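Local coordinates for bifunctional protein PutA (Bdellovibrio bacteriovorus, PDB 5UR2) that probably oxidises proline to glutamate in two steps, through a flavin-dependent proline dehydrogenase barrel and an NAD-dependent L-glutamate gamma-semialdehyde dehydrogenase, at residues Lys50-Pro61 against Met413-Thr424. Residues are numbered along the deposited sequence; the frame is centred on the assembly and turned at random.
Sequences KTNMFRFVDVLP and MAYLVRRLLENT. With P5F (N-propargylglycine-modified flavin adenine dinucleotide), chain F.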
loop_
_atom_site.group_PDB
_atom_site.type_symbol
_atom_site.label_atom_id
_atom_site.label_comp_id
_atom_site.label_asym_id
_atom_site.label_seq_id
_atom_site.Cartn_x
_atom_site.Cartn_y
_atom_site.Cartn_z
ATOM N N LYS B 50 -18.885 -25.495 16.475
ATOM C CA LYS B 50 -18.278 -26.740 16.017
ATOM C C LYS B 50 -16.769 -26.712 16.228
ATOM O O LYS B 50 -16.187 -27.658 16.771
ATOM C CB LYS B 50 -18.610 -26.973 14.541
ATOM C CG LYS B 50 -17.904 -28.189 13.940
ATOM C CD LYS B 50 -18.312 -28.423 12.483
ATOM C CE LYS B 50 -17.529 -29.562 11.859
ATOM N NZ LYS B 50 -17.923 -29.826 10.448
ATOM N N THR B 51 -16.127 -25.609 15.828
ATOM C CA THR B 51 -14.687 -25.464 15.998
ATOM C C THR B 51 -14.300 -25.525 17.469
ATOM O O THR B 51 -13.400 -26.278 17.855
ATOM C CB THR B 51 -14.227 -24.141 15.387
ATOM O OG1 THR B 51 -14.352 -24.192 13.961
ATOM C CG2 THR B 51 -12.768 -23.813 15.798
ATOM N N ASN B 52 -14.981 -24.743 18.312
ATOM C CA ASN B 52 -14.599 -24.686 19.717
ATOM C C ASN B 52 -14.885 -26.000 20.440
ATOM O O ASN B 52 -14.088 -26.435 21.279
ATOM C CB ASN B 52 -15.310 -23.525 20.410
ATOM C CG ASN B 52 -14.811 -22.174 19.936
ATOM O OD1 ASN B 52 -13.711 -22.058 19.391
ATOM N ND2 ASN B 52 -15.614 -21.140 20.149
ATOM N N MET B 53 -16.014 -26.645 20.145
ATOM C CA MET B 53 -16.325 -27.880 20.860
ATOM C C MET B 53 -15.354 -28.988 20.472
ATOM O O MET B 53 -14.911 -29.757 21.335
ATOM C CB MET B 53 -17.782 -28.293 20.633
ATOM C CG MET B 53 -18.179 -29.601 21.343
ATOM S SD MET B 53 -17.966 -29.637 23.156
ATOM C CE MET B 53 -19.109 -28.357 23.671
ATOM N N PHE B 54 -15.006 -29.087 19.185
ATOM C CA PHE B 54 -14.084 -30.142 18.763
ATOM C C PHE B 54 -12.664 -29.893 19.276
ATOM O O PHE B 54 -11.953 -30.843 19.621
ATOM C CB PHE B 54 -14.062 -30.270 17.235
ATOM C CG PHE B 54 -15.339 -30.811 16.630
ATOM C CD1 PHE B 54 -16.477 -31.014 17.397
ATOM C CD2 PHE B 54 -15.380 -31.150 15.284
ATOM C CE1 PHE B 54 -17.643 -31.512 16.826
ATOM C CE2 PHE B 54 -16.544 -31.659 14.707
ATOM C CZ PHE B 54 -17.671 -31.838 15.473
ATOM N N ARG B 55 -12.230 -28.628 19.323
ATOM C CA ARG B 55 -10.920 -28.310 19.882
ATOM C C ARG B 55 -10.885 -28.572 21.378
ATOM O O ARG B 55 -9.893 -29.097 21.904
ATOM C CB ARG B 55 -10.572 -26.849 19.605
ATOM C CG ARG B 55 -10.233 -26.571 18.152
ATOM C CD ARG B 55 -9.859 -25.118 17.931
ATOM N NE ARG B 55 -9.290 -24.928 16.599
ATOM C CZ ARG B 55 -8.968 -23.746 16.097
ATOM N NH1 ARG B 55 -9.165 -22.655 16.822
ATOM N NH2 ARG B 55 -8.462 -23.654 14.872
ATOM N N PHE B 56 -11.957 -28.212 22.078
ATOM C CA PHE B 56 -12.015 -28.489 23.507
ATOM C C PHE B 56 -11.912 -29.985 23.760
ATOM O O PHE B 56 -11.113 -30.435 24.589
ATOM C CB PHE B 56 -13.312 -27.957 24.106
ATOM C CG PHE B 56 -13.421 -28.207 25.574
ATOM C CD1 PHE B 56 -12.816 -27.346 26.470
ATOM C CD2 PHE B 56 -14.067 -29.332 26.062
ATOM C CE1 PHE B 56 -12.890 -27.572 27.828
ATOM C CE2 PHE B 56 -14.137 -29.570 27.419
ATOM C CZ PHE B 56 -13.548 -28.691 28.306
ATOM N N VAL B 57 -12.691 -30.776 23.023
ATOM C CA VAL B 57 -12.625 -32.224 23.182
ATOM C C VAL B 57 -11.213 -32.712 22.913
ATOM O O VAL B 57 -10.699 -33.588 23.620
ATOM C CB VAL B 57 -13.661 -32.906 22.267
ATOM C CG1 VAL B 57 -13.465 -34.417 22.242
ATOM C CG2 VAL B 57 -15.054 -32.572 22.748
ATOM N N ASP B 58 -10.558 -32.134 21.900
ATOM C CA ASP B 58 -9.200 -32.532 21.531
ATOM C C ASP B 58 -8.222 -32.356 22.690
ATOM O O ASP B 58 -7.418 -33.251 22.984
ATOM C CB ASP B 58 -8.733 -31.707 20.327
ATOM C CG ASP B 58 -7.294 -32.013 19.919
ATOM O OD1 ASP B 58 -6.980 -33.209 19.766
ATOM O OD2 ASP B 58 -6.490 -31.063 19.738
ATOM N N VAL B 59 -8.275 -31.205 23.362
ATOM C CA VAL B 59 -7.255 -30.892 24.365
ATOM C C VAL B 59 -7.557 -31.519 25.725
ATOM O O VAL B 59 -6.628 -31.730 26.517
ATOM C CB VAL B 59 -7.082 -29.365 24.500
ATOM C CG1 VAL B 59 -8.332 -28.727 25.070
ATOM C CG2 VAL B 59 -5.842 -29.014 25.333
ATOM N N LEU B 60 -8.820 -31.865 25.996
ATOM C CA LEU B 60 -9.235 -32.287 27.337
ATOM C C LEU B 60 -8.347 -33.348 27.984
ATOM O O LEU B 60 -7.961 -33.161 29.150
ATOM C CB LEU B 60 -10.695 -32.760 27.302
ATOM C CG LEU B 60 -11.243 -33.121 28.682
ATOM C CD1 LEU B 60 -11.211 -31.917 29.639
ATOM C CD2 LEU B 60 -12.644 -33.691 28.571
ATOM N N PRO B 61 -7.982 -34.456 27.327
ATOM C CA PRO B 61 -7.196 -35.482 28.038
ATOM C C PRO B 61 -5.771 -35.051 28.370
ATOM O O PRO B 61 -5.098 -35.758 29.128
ATOM C CB PRO B 61 -7.204 -36.671 27.066
ATOM C CG PRO B 61 -7.357 -36.054 25.731
ATOM C CD PRO B 61 -8.237 -34.842 25.924
ATOM N N MET B 413 -9.319 -39.900 22.472
ATOM C CA MET B 413 -10.005 -38.632 22.279
ATOM C C MET B 413 -9.702 -38.023 20.920
ATOM O O MET B 413 -10.512 -37.240 20.420
ATOM C CB MET B 413 -9.635 -37.650 23.390
ATOM C CG MET B 413 -10.837 -37.025 24.081
ATOM S SD MET B 413 -11.929 -38.228 24.880
ATOM C CE MET B 413 -10.755 -39.204 25.826
ATOM N N ALA B 414 -8.556 -38.360 20.317
ATOM C CA ALA B 414 -8.323 -37.988 18.924
ATOM C C ALA B 414 -9.292 -38.719 17.994
ATOM O O ALA B 414 -9.919 -38.099 17.125
ATOM C CB ALA B 414 -6.872 -38.274 18.538
ATOM N N TYR B 415 -9.426 -40.046 18.170
ATOM C CA TYR B 415 -10.327 -40.851 17.342
ATOM C C TYR B 415 -11.773 -40.373 17.454
ATOM O O TYR B 415 -12.479 -40.277 16.443
ATOM C CB TYR B 415 -10.193 -42.317 17.744
ATOM C CG TYR B 415 -11.035 -43.305 16.962
ATOM C CD1 TYR B 415 -10.612 -43.812 15.743
ATOM C CD2 TYR B 415 -12.242 -43.752 17.466
ATOM C CE1 TYR B 415 -11.388 -44.733 15.045
ATOM C CE2 TYR B 415 -13.018 -44.664 16.776
ATOM C CZ TYR B 415 -12.588 -45.153 15.573
ATOM O OH TYR B 415 -13.384 -46.064 14.916
ATOM N N LEU B 416 -12.234 -40.081 18.680
ATOM C CA LEU B 416 -13.563 -39.515 18.889
ATOM C C LEU B 416 -13.753 -38.215 18.103
ATOM O O LEU B 416 -14.877 -37.889 17.693
ATOM C CB LEU B 416 -13.796 -39.266 20.383
ATOM C CG LEU B 416 -15.057 -38.497 20.853
ATOM C CD1 LEU B 416 -16.347 -39.308 20.662
ATOM C CD2 LEU B 416 -14.960 -37.978 22.301
ATOM N N VAL B 417 -12.680 -37.440 17.918
ATOM C CA VAL B 417 -12.785 -36.203 17.151
ATOM C C VAL B 417 -13.010 -36.516 15.683
ATOM O O VAL B 417 -13.772 -35.821 14.999
ATOM C CB VAL B 417 -11.535 -35.318 17.344
ATOM C CG1 VAL B 417 -11.519 -34.207 16.305
ATOM C CG2 VAL B 417 -11.524 -34.707 18.730
ATOM N N ARG B 418 -12.367 -37.573 15.181
ATOM C CA ARG B 418 -12.569 -37.972 13.786
ATOM C C ARG B 418 -13.998 -38.474 13.555
ATOM O O ARG B 418 -14.609 -38.159 12.525
ATOM C CB ARG B 418 -11.533 -39.029 13.388
ATOM C CG ARG B 418 -11.366 -39.239 11.871
ATOM C CD ARG B 418 -9.886 -39.421 11.458
ATOM N NE ARG B 418 -9.557 -40.805 11.092
ATOM C CZ ARG B 418 -8.319 -41.283 10.930
ATOM N NH1 ARG B 418 -7.261 -40.495 11.104
ATOM N NH2 ARG B 418 -8.134 -42.563 10.599
ATOM N N ARG B 419 -14.552 -39.239 14.510
ATOM C CA ARG B 419 -15.956 -39.646 14.427
ATOM C C ARG B 419 -16.884 -38.435 14.396
ATOM O O ARG B 419 -17.790 -38.361 13.559
ATOM C CB ARG B 419 -16.319 -40.564 15.601
ATOM C CG ARG B 419 -15.311 -41.682 15.841
ATOM C CD ARG B 419 -15.545 -42.900 14.970
ATOM N NE ARG B 419 -15.690 -42.615 13.546
ATOM C CZ ARG B 419 -14.678 -42.419 12.706
ATOM N NH1 ARG B 419 -13.425 -42.451 13.141
ATOM N NH2 ARG B 419 -14.929 -42.187 11.423
ATOM N N LEU B 420 -16.659 -37.461 15.291
ATOM C CA LEU B 420 -17.467 -36.243 15.281
ATOM C C LEU B 420 -17.369 -35.520 13.943
ATOM O O LEU B 420 -18.375 -35.025 13.421
ATOM C CB LEU B 420 -17.053 -35.308 16.422
ATOM C CG LEU B 420 -17.598 -35.597 17.820
ATOM C CD1 LEU B 420 -16.817 -34.800 18.841
ATOM C CD2 LEU B 420 -19.087 -35.232 17.905
ATOM N N LEU B 421 -16.170 -35.446 13.372
ATOM C CA LEU B 421 -16.009 -34.774 12.088
ATOM C C LEU B 421 -16.794 -35.482 10.990
ATOM O O LEU B 421 -17.557 -34.847 10.256
ATOM C CB LEU B 421 -14.531 -34.703 11.714
ATOM C CG LEU B 421 -13.777 -33.645 12.520
ATOM C CD1 LEU B 421 -12.285 -33.779 12.290
ATOM C CD2 LEU B 421 -14.273 -32.262 12.149
ATOM N N GLU B 422 -16.657 -36.808 10.893
ATOM C CA GLU B 422 -17.367 -37.549 9.855
ATOM C C GLU B 422 -18.884 -37.443 10.019
ATOM O O GLU B 422 -19.615 -37.209 9.048
ATOM C CB GLU B 422 -16.942 -39.017 9.875
ATOM C CG GLU B 422 -17.472 -39.786 8.690
ATOM C CD GLU B 422 -16.981 -39.210 7.368
ATOM O OE1 GLU B 422 -17.832 -38.718 6.582
ATOM O OE2 GLU B 422 -15.741 -39.205 7.149
ATOM N N ASN B 423 -19.375 -37.612 11.247
ATOM C CA ASN B 423 -20.813 -37.674 11.462
ATOM C C ASN B 423 -21.485 -36.319 11.271
ATOM O O ASN B 423 -22.680 -36.270 10.961
ATOM C CB ASN B 423 -21.103 -38.221 12.858
ATOM C CG ASN B 423 -20.698 -39.668 13.009
ATOM O OD1 ASN B 423 -20.529 -40.381 12.024
ATOM N ND2 ASN B 423 -20.525 -40.107 14.248
ATOM N N THR B 424 -20.761 -35.216 11.447
ATOM C CA THR B 424 -21.327 -33.886 11.218
ATOM C C THR B 424 -21.030 -33.347 9.828
ATOM O O THR B 424 -21.379 -32.197 9.538
ATOM C CB THR B 424 -20.804 -32.872 12.245
ATOM O OG1 THR B 424 -19.374 -32.741 12.105
ATOM C CG2 THR B 424 -21.176 -33.311 13.654
HETATM P PA P5F F . -20.443 -42.185 3.352
HETATM O O1A P5F F . -21.319 -42.912 2.277
HETATM O O2A P5F F . -21.033 -41.062 4.050
HETATM O O5B P5F F . -19.184 -41.551 2.827
HETATM C C5B P5F F . -18.425 -40.547 3.490
HETATM C C4B P5F F . -17.058 -40.437 2.798
HETATM O O4B P5F F . -17.113 -39.811 1.538
HETATM C C3B P5F F . -15.987 -39.684 3.531
HETATM O O3B P5F F . -15.420 -40.419 4.548
HETATM C C2B P5F F . -15.024 -39.373 2.457
HETATM O O2B P5F F . -14.225 -40.481 2.225
HETATM C C1B P5F F . -15.904 -39.153 1.279
HETATM N N9A P5F F . -16.204 -37.770 1.011
HETATM C C8A P5F F . -16.802 -36.846 1.857
HETATM N N7A P5F F . -16.917 -35.682 1.205
HETATM C C5A P5F F . -16.414 -35.807 -0.091
HETATM C C6A P5F F . -16.257 -34.950 -1.178
HETATM N N6A P5F F . -16.694 -33.585 -1.104
HETATM N N1A P5F F . -15.692 -35.390 -2.320
HETATM C C2A P5F F . -15.271 -36.667 -2.440
HETATM N N3A P5F F . -15.384 -37.522 -1.383
HETATM C C4A P5F F . -15.941 -37.141 -0.226
HETATM N N1 P5F F . -10.345 -44.932 5.992
HETATM C C2 P5F F . -9.004 -44.848 5.464
HETATM O O2 P5F F . -8.688 -43.778 4.658
HETATM N N3 P5F F . -8.029 -45.855 5.761
HETATM C C4 P5F F . -8.325 -46.970 6.583
HETATM O O4 P5F F . -7.323 -47.917 6.832
HETATM C C4X P5F F . -9.736 -47.055 7.149
HETATM N N5 P5F F . -10.114 -48.084 8.115
HETATM C C5X P5F F . -11.561 -48.344 8.249
HETATM C C6 P5F F . -12.036 -49.672 8.744
HETATM C C7 P5F F . -13.425 -49.954 8.791
HETATM C C7M P5F F . -13.891 -51.303 9.292
HETATM C C8 P5F F . -14.376 -48.979 8.366
HETATM C C8M P5F F . -15.860 -49.245 8.398
HETATM C C9 P5F F . -13.935 -47.720 7.893
HETATM C C9A P5F F . -12.478 -47.414 7.844
HETATM N N10 P5F F . -12.024 -46.118 7.334
HETATM C C10 P5F F . -10.675 -46.058 6.843
HETATM C "C1'" P5F F . -12.937 -44.965 7.137
HETATM C "C2'" P5F F . -13.692 -45.035 5.809
HETATM O "O2'" P5F F . -12.792 -44.848 4.784
HETATM C "C3'" P5F F . -14.837 -44.031 5.665
HETATM O "O3'" P5F F . -14.312 -42.758 5.723
HETATM C "C4'" P5F F . -15.921 -44.131 6.728
HETATM O "O4'" P5F F . -15.961 -45.452 7.148
HETATM C "C5'" P5F F . -17.301 -43.580 6.320
HETATM O "O5'" P5F F . -17.665 -43.878 4.987
HETATM P P P5F F . -19.144 -44.327 4.494
HETATM O O1P P5F F . -19.248 -45.244 3.215
HETATM O O2P P5F F . -19.731 -44.883 5.846
HETATM O O3P P5F F . -19.989 -42.921 4.562
HETATM C C21 P5F F . -8.591 -47.164 10.033
HETATM C C22 P5F F . -9.336 -47.742 9.066
HETATM C C23 P5F F . -7.074 -46.968 9.868
#
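The F54 ring packs on L420, with L421 and T424 at its edge. L420 CB lies over one ring face, off-centre toward the rim, in a CH-pi contact 4.0 Å from the ring centroid and 26° off its normal. In the ring plane, L421 CD2 meets the edge 3.5 Å from F54 CE2, with T424 OG1 farther round the same rim. The opposite face is roofed by K50 CG, one turn earlier on F54's own helix; the extended K50 chain, its CG anti to the backbone N (chi1 175°), then runs on past T424. About one turn further along its helix, V57 CG1 touches both L416 CD2, 3.9 Å away, and V417 CG2, which also rests against the F54 carbonyl. The far end is closed by the P61 ring, whose CG lies 3.6 Å from M413 CB, while M413 CG packs on the V57 carbonyl oxygen.

T424 OG1, at the ring edge, is itself fixed by its bond to L420 O (2.8 Å), and T424 N reaches that carbonyl from the other side of its plane. D58, flanking V417, turns its carboxylate outward to salt bridges with R910 and with R977 of the second subunit. On helix 409-423, E422 OE2 lies 2.9 Å from the ribose O3B of the N-propargylglycine-modified flavin adenine dinucleotide, so one helix both packs on the N-terminal domain and lines the cofactor pocket.

Helices 50-59 and 413-423 run nearly antiparallel (161°), their axes approaching to 8.9 Å. Helix 409-423 follows the last strand, 400-406, of the eight-stranded proline dehydrogenase barrel, and helix 47-59 belongs to the N-terminal domain packed against it. Helix 35-45 borders the F54-L420 end, helix 103-115 covers M413, and helix 66-76 packs on F56 and L60.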